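Local coordinates for histone FOLD protein (Methanopyrus kandleri, PDB 1F1E) that is an archaeal histone that carries two histone folds in one chain and probably binds and compacts DNA, at residues A[4-16]-A[28-40]. Sequence-based numbering, arbitrary orientation. Where two conformers were deposited one is given.
Sequences ELPKAAIERIFRQ and KDTIYDFVPTMAE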
loop_
_atom_site.group_PDB
_atom_site.type_symbol
_atom_site.label_atom_id
_atom_site.label_comp_id
_atom_site.label_asym_id
_atom_site.label_seq_id
_atom_site.Cartn_x
_atom_site.Cartn_y
_atom_site.Cartn_z
ATOM N N GLU A 4 -21.370 5.884 10.415
ATOM C CA GLU A 4 -20.480 6.638 9.511
ATOM C C GLU A 4 -19.581 7.681 10.167
ATOM O O GLU A 4 -19.927 8.284 11.176
ATOM C CB GLU A 4 -21.315 7.361 8.445
ATOM N N LEU A 5 -18.386 7.900 9.598
ATOM C CA LEU A 5 -17.425 8.881 10.120
ATOM C C LEU A 5 -17.941 10.280 9.964
ATOM O O LEU A 5 -18.291 10.646 8.812
ATOM C CB LEU A 5 -16.136 8.738 9.337
ATOM C CG LEU A 5 -15.513 7.347 9.481
ATOM C CD1 LEU A 5 -14.319 7.320 8.547
ATOM C CD2 LEU A 5 -15.041 7.057 10.897
ATOM N N PRO A 6 -18.069 11.109 10.970
ATOM C CA PRO A 6 -18.598 12.459 10.699
ATOM C C PRO A 6 -17.647 13.353 9.937
ATOM O O PRO A 6 -16.465 13.358 10.158
ATOM C CB PRO A 6 -18.816 13.036 12.113
ATOM C CG PRO A 6 -18.902 11.832 12.981
ATOM C CD PRO A 6 -17.829 10.937 12.420
ATOM N N LYS A 7 -18.281 14.115 9.027
ATOM C CA LYS A 7 -17.507 14.980 8.162
ATOM C C LYS A 7 -16.734 16.022 8.989
ATOM O O LYS A 7 -15.583 16.342 8.673
ATOM C CB LYS A 7 -18.336 15.749 7.117
ATOM C CG LYS A 7 -18.893 14.874 6.038
ATOM C CD LYS A 7 -19.889 15.473 5.076
ATOM C CE LYS A 7 -20.037 14.776 3.745
ATOM N NZ LYS A 7 -20.662 15.520 2.587
ATOM N N ALA A 8 -17.367 16.538 10.037
ATOM C CA ALA A 8 -16.664 17.551 10.826
ATOM C C ALA A 8 -15.388 17.028 11.454
ATOM O O ALA A 8 -14.375 17.748 11.494
ATOM C CB ALA A 8 -17.611 18.074 11.891
ATOM N N ALA A 9 -15.477 15.764 11.853
ATOM C CA ALA A 9 -14.295 15.084 12.453
ATOM C C ALA A 9 -13.250 14.782 11.377
ATOM O O ALA A 9 -12.067 15.060 11.626
ATOM C CB ALA A 9 -14.657 13.836 13.229
ATOM N N ILE A 10 -13.661 14.272 10.213
ATOM C CA ILE A 10 -12.745 14.112 9.073
ATOM C C ILE A 10 -11.990 15.396 8.783
ATOM O O ILE A 10 -10.765 15.407 8.663
ATOM C CB ILE A 10 -13.468 13.613 7.832
ATOM C CG1 ILE A 10 -14.080 12.202 8.068
ATOM C CG2 ILE A 10 -12.566 13.638 6.622
ATOM C CD1 ILE A 10 -14.974 11.810 6.906
ATOM N N GLU A 11 -12.746 16.497 8.687
ATOM C CA GLU A 11 -12.077 17.748 8.453
ATOM C C GLU A 11 -11.111 18.177 9.539
ATOM O O GLU A 11 -10.062 18.595 9.143
ATOM C CB GLU A 11 -13.170 18.850 8.332
ATOM C CG GLU A 11 -12.523 20.149 7.907
ATOM C CD GLU A 11 -13.475 21.297 7.775
ATOM O OE1 GLU A 11 -14.714 21.071 7.831
ATOM O OE2 GLU A 11 -12.948 22.420 7.636
ATOM N N ARG A 12 -11.523 18.076 10.823
ATOM C CA ARG A 12 -10.582 18.522 11.856
ATOM C C ARG A 12 -9.272 17.711 11.810
ATOM O O ARG A 12 -8.184 18.227 12.002
ATOM C CB ARG A 12 -11.168 18.496 13.269
ATOM C CG ARG A 12 -12.277 19.547 13.481
ATOM C CD ARG A 12 -12.668 19.526 14.967
ATOM N NE ARG A 12 -13.366 18.266 15.253
ATOM C CZ ARG A 12 -14.662 18.045 15.126
ATOM N NH1 ARG A 12 -15.521 18.976 14.714
ATOM N NH2 ARG A 12 -15.155 16.871 15.423
ATOM N N ILE A 13 -9.461 16.398 11.571
ATOM C CA ILE A 13 -8.321 15.509 11.649
ATOM C C ILE A 13 -7.404 15.835 10.481
ATOM O O ILE A 13 -6.200 15.941 10.613
ATOM C CB ILE A 13 -8.755 14.070 11.731
ATOM C CG1 ILE A 13 -9.466 13.772 13.054
ATOM C CG2 ILE A 13 -7.612 13.113 11.530
ATOM C CD1 ILE A 13 -10.330 12.509 12.990
ATOM N N PHE A 14 -7.975 15.934 9.286
ATOM C CA PHE A 14 -7.137 16.292 8.124
ATOM C C PHE A 14 -6.431 17.614 8.358
ATOM O O PHE A 14 -5.250 17.790 8.059
ATOM C CB PHE A 14 -8.048 16.377 6.914
ATOM C CG PHE A 14 -7.338 16.642 5.624
ATOM C CD1 PHE A 14 -7.225 17.901 5.116
ATOM C CD2 PHE A 14 -6.757 15.588 4.920
ATOM C CE1 PHE A 14 -6.579 18.168 3.918
ATOM C CE2 PHE A 14 -6.092 15.845 3.762
ATOM C CZ PHE A 14 -6.002 17.122 3.255
ATOM N N ARG A 15 -7.198 18.562 8.919
ATOM C CA ARG A 15 -6.631 19.897 9.135
ATOM C C ARG A 15 -5.513 19.908 10.158
ATOM O O ARG A 15 -4.619 20.757 10.204
ATOM C CB ARG A 15 -7.799 20.815 9.542
ATOM C CG ARG A 15 -7.860 22.213 9.111
ATOM C CD ARG A 15 -9.041 22.914 9.767
ATOM N NE ARG A 15 -10.131 23.160 8.814
ATOM C CZ ARG A 15 -10.052 24.144 7.913
ATOM N NH1 ARG A 15 -11.052 24.353 7.071
ATOM N NH2 ARG A 15 -8.977 24.918 7.841
ATOM N N GLN A 16 -5.426 18.924 11.042
ATOM C CA GLN A 16 -4.319 18.798 11.946
ATOM C C GLN A 16 -3.009 18.696 11.194
ATOM O O GLN A 16 -1.967 19.039 11.721
ATOM C CB GLN A 16 -4.383 17.507 12.783
ATOM C CG GLN A 16 -5.501 17.531 13.796
ATOM C CD GLN A 16 -5.789 16.239 14.520
ATOM O OE1 GLN A 16 -6.678 16.165 15.353
ATOM N NE2 GLN A 16 -5.043 15.187 14.216
ATOM N N LYS A 28 -12.283 19.690 0.859
ATOM C CA LYS A 28 -13.145 18.981 1.799
ATOM C C LYS A 28 -13.913 17.921 1.035
ATOM O O LYS A 28 -14.115 16.801 1.509
ATOM C CB LYS A 28 -14.070 19.980 2.510
ATOM C CG LYS A 28 -13.344 21.021 3.312
ATOM C CD LYS A 28 -14.247 22.111 3.883
ATOM C CE LYS A 28 -13.453 23.288 4.371
ATOM N NZ LYS A 28 -14.264 24.329 5.055
ATOM N N ASP A 29 -14.423 18.219 -0.164
ATOM C CA ASP A 29 -15.184 17.264 -0.930
ATOM C C ASP A 29 -14.360 15.988 -1.153
ATOM O O ASP A 29 -14.834 14.845 -1.024
ATOM C CB ASP A 29 -15.528 17.786 -2.293
ATOM C CG ASP A 29 -16.604 18.779 -2.574
ATOM O OD1 ASP A 29 -17.475 18.908 -1.714
ATOM O OD2 ASP A 29 -16.536 19.408 -3.644
ATOM N N THR A 30 -13.099 16.275 -1.478
ATOM C CA THR A 30 -12.233 15.095 -1.746
ATOM C C THR A 30 -12.034 14.170 -0.566
ATOM O O THR A 30 -12.126 12.941 -0.644
ATOM C CB THR A 30 -10.889 15.573 -2.273
ATOM O OG1 THR A 30 -11.136 16.333 -3.484
ATOM C CG2 THR A 30 -10.012 14.416 -2.680
ATOM N N ILE A 31 -11.744 14.792 0.570
ATOM C CA ILE A 31 -11.501 14.037 1.813
ATOM C C ILE A 31 -12.780 13.404 2.319
ATOM O O ILE A 31 -12.717 12.339 2.916
ATOM C CB ILE A 31 -10.811 14.852 2.915
ATOM C CG1 ILE A 31 -11.610 16.016 3.448
ATOM C CG2 ILE A 31 -9.427 15.378 2.493
ATOM C CD1 ILE A 31 -11.025 16.739 4.661
ATOM N N TYR A 32 -13.951 13.963 2.100
ATOM C CA TYR A 32 -15.188 13.312 2.567
ATOM C C TYR A 32 -15.460 12.062 1.762
ATOM O O TYR A 32 -15.996 11.037 2.235
ATOM C CB TYR A 32 -16.305 14.327 2.381
ATOM C CG TYR A 32 -16.232 15.540 3.281
ATOM C CD1 TYR A 32 -15.556 15.626 4.467
ATOM C CD2 TYR A 32 -16.912 16.714 2.964
ATOM C CE1 TYR A 32 -15.512 16.728 5.286
ATOM C CE2 TYR A 32 -16.922 17.842 3.701
ATOM C CZ TYR A 32 -16.192 17.846 4.884
ATOM O OH TYR A 32 -16.221 18.985 5.616
ATOM N N ASP A 33 -15.099 12.142 0.492
ATOM C CA ASP A 33 -15.318 10.925 -0.277
ATOM C C ASP A 33 -14.241 9.906 0.126
ATOM O O ASP A 33 -14.479 8.721 0.329
ATOM C CB ASP A 33 -15.278 11.175 -1.797
ATOM C CG ASP A 33 -16.597 11.699 -2.394
ATOM O OD1 ASP A 33 -17.632 11.648 -1.691
ATOM O OD2 ASP A 33 -16.567 12.246 -3.539
ATOM N N PHE A 34 -12.978 10.352 0.241
ATOM C CA PHE A 34 -11.886 9.432 0.392
ATOM C C PHE A 34 -11.720 8.790 1.778
ATOM O O PHE A 34 -11.508 7.592 1.870
ATOM C CB PHE A 34 -10.578 10.159 -0.006
ATOM C CG PHE A 34 -9.388 9.258 0.242
ATOM C CD1 PHE A 34 -9.135 8.246 -0.689
ATOM C CD2 PHE A 34 -8.556 9.470 1.319
ATOM C CE1 PHE A 34 -8.045 7.439 -0.456
ATOM C CE2 PHE A 34 -7.507 8.598 1.569
ATOM C CZ PHE A 34 -7.274 7.631 0.646
ATOM N N VAL A 35 -11.792 9.608 2.810
ATOM C CA VAL A 35 -11.492 9.063 4.151
ATOM C C VAL A 35 -12.384 7.890 4.490
ATOM O O VAL A 35 -11.840 6.892 4.988
ATOM C CB VAL A 35 -11.443 10.165 5.227
ATOM C CG1 VAL A 35 -11.346 9.628 6.632
ATOM C CG2 VAL A 35 -10.246 11.055 4.908
ATOM N N PRO A 36 -13.696 7.892 4.310
ATOM C CA PRO A 36 -14.461 6.684 4.625
ATOM C C PRO A 36 -14.062 5.492 3.790
ATOM O O PRO A 36 -14.087 4.365 4.265
ATOM C CB PRO A 36 -15.917 7.154 4.349
ATOM C CG PRO A 36 -15.861 8.623 4.496
ATOM C CD PRO A 36 -14.555 9.028 3.886
ATOM N N THR A 37 -13.720 5.674 2.525
ATOM C CA THR A 37 -13.263 4.573 1.679
ATOM C C THR A 37 -11.943 4.011 2.170
ATOM O O THR A 37 -11.765 2.800 2.233
ATOM C CB THR A 37 -13.108 5.102 0.234
ATOM O OG1 THR A 37 -14.403 5.364 -0.296
ATOM C CG2 THR A 37 -12.465 4.096 -0.677
HETATM N N MSE A 38 -11.015 4.936 2.583
HETATM C CA MSE A 38 -9.764 4.507 3.190
HETATM C C MSE A 38 -9.997 3.755 4.481
HETATM O O MSE A 38 -9.376 2.732 4.713
HETATM C CB MSE A 38 -8.840 5.698 3.413
HETATM C CG MSE A 38 -7.552 5.337 4.056
HETATM SE SE MSE A 38 -7.555 5.336 5.867
HETATM C CE MSE A 38 -7.793 7.050 6.267
ATOM N N ALA A 39 -10.874 4.237 5.325
ATOM C CA ALA A 39 -11.156 3.552 6.575
ATOM C C ALA A 39 -11.665 2.154 6.313
ATOM O O ALA A 39 -11.295 1.190 7.007
ATOM C CB ALA A 39 -12.129 4.346 7.434
ATOM N N GLU A 40 -12.544 2.000 5.307
ATOM C CA GLU A 40 -13.074 0.689 4.971
ATOM C C GLU A 40 -11.995 -0.219 4.420
ATOM O O GLU A 40 -11.944 -1.404 4.763
ATOM C CB GLU A 40 -14.258 0.887 4.012
ATOM C CG GLU A 40 -14.871 -0.408 3.580
ATOM C CD GLU A 40 -16.264 -0.290 3.008
ATOM O OE1 GLU A 40 -16.729 0.816 2.827
ATOM O OE2 GLU A 40 -16.847 -1.339 2.806
HETATM O O HOH W 1 -17.288 19.328 8.270
HETATM O O HOH W 2 -16.763 22.488 6.440
HETATM O O HOH W 3 -14.475 24.571 8.385
#
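Ile10 of helix 7-15 enters helix 28-40 as a knob in a hole made by Ile31, Tyr32, Val35 and Pro36, joining the short first helix of the N-terminal histone fold to its long central helix at 102°. With CG2 anti to the backbone N, that methyl meets Val35 CG2 tip to tip at 3.9 Å, while Ile10 CD1 rests on CG and CD of the Pro36 ring, the two side chains crossing at about a right angle. Leu5, just ahead of the N-cap residue Pro6, lays CD1 against Ala39 CB and Pro36 CA. One turn after Ile10, Phe14 takes Ile31 CG2 over one face, a CH-pi contact 3.7 Å from the ring centroid; helix 102-129 of the second histone fold packs on Phe14 and Val35 through Ala123 and Thr116. Toward solvent, the Tyr32 ring lies between Lys28 O and the Lys7 chain, extended in one of its two conformers, whose CG then sits 3.8 Å from the centroid, 11° off the normal. Cut back to an alanine, Tyr32 would probably leave the Lys7 methylenes without their platform and one wall of the Ile10 hole missing. A water joins Tyr32 OH to Glu11 OE1. At the polar edge, Arg15 grips Glu11 OE2 side-on through NE and NH1, the oxygen lying in the guanidinium plane; the carboxylate probably offsets the closeness of two cations, Arg15 NH1 and Lys28 NZ, 3.8 Å apart. Lys28 NZ completes the salt-bridge network more loosely, 3.5 Å from Glu11 OE2.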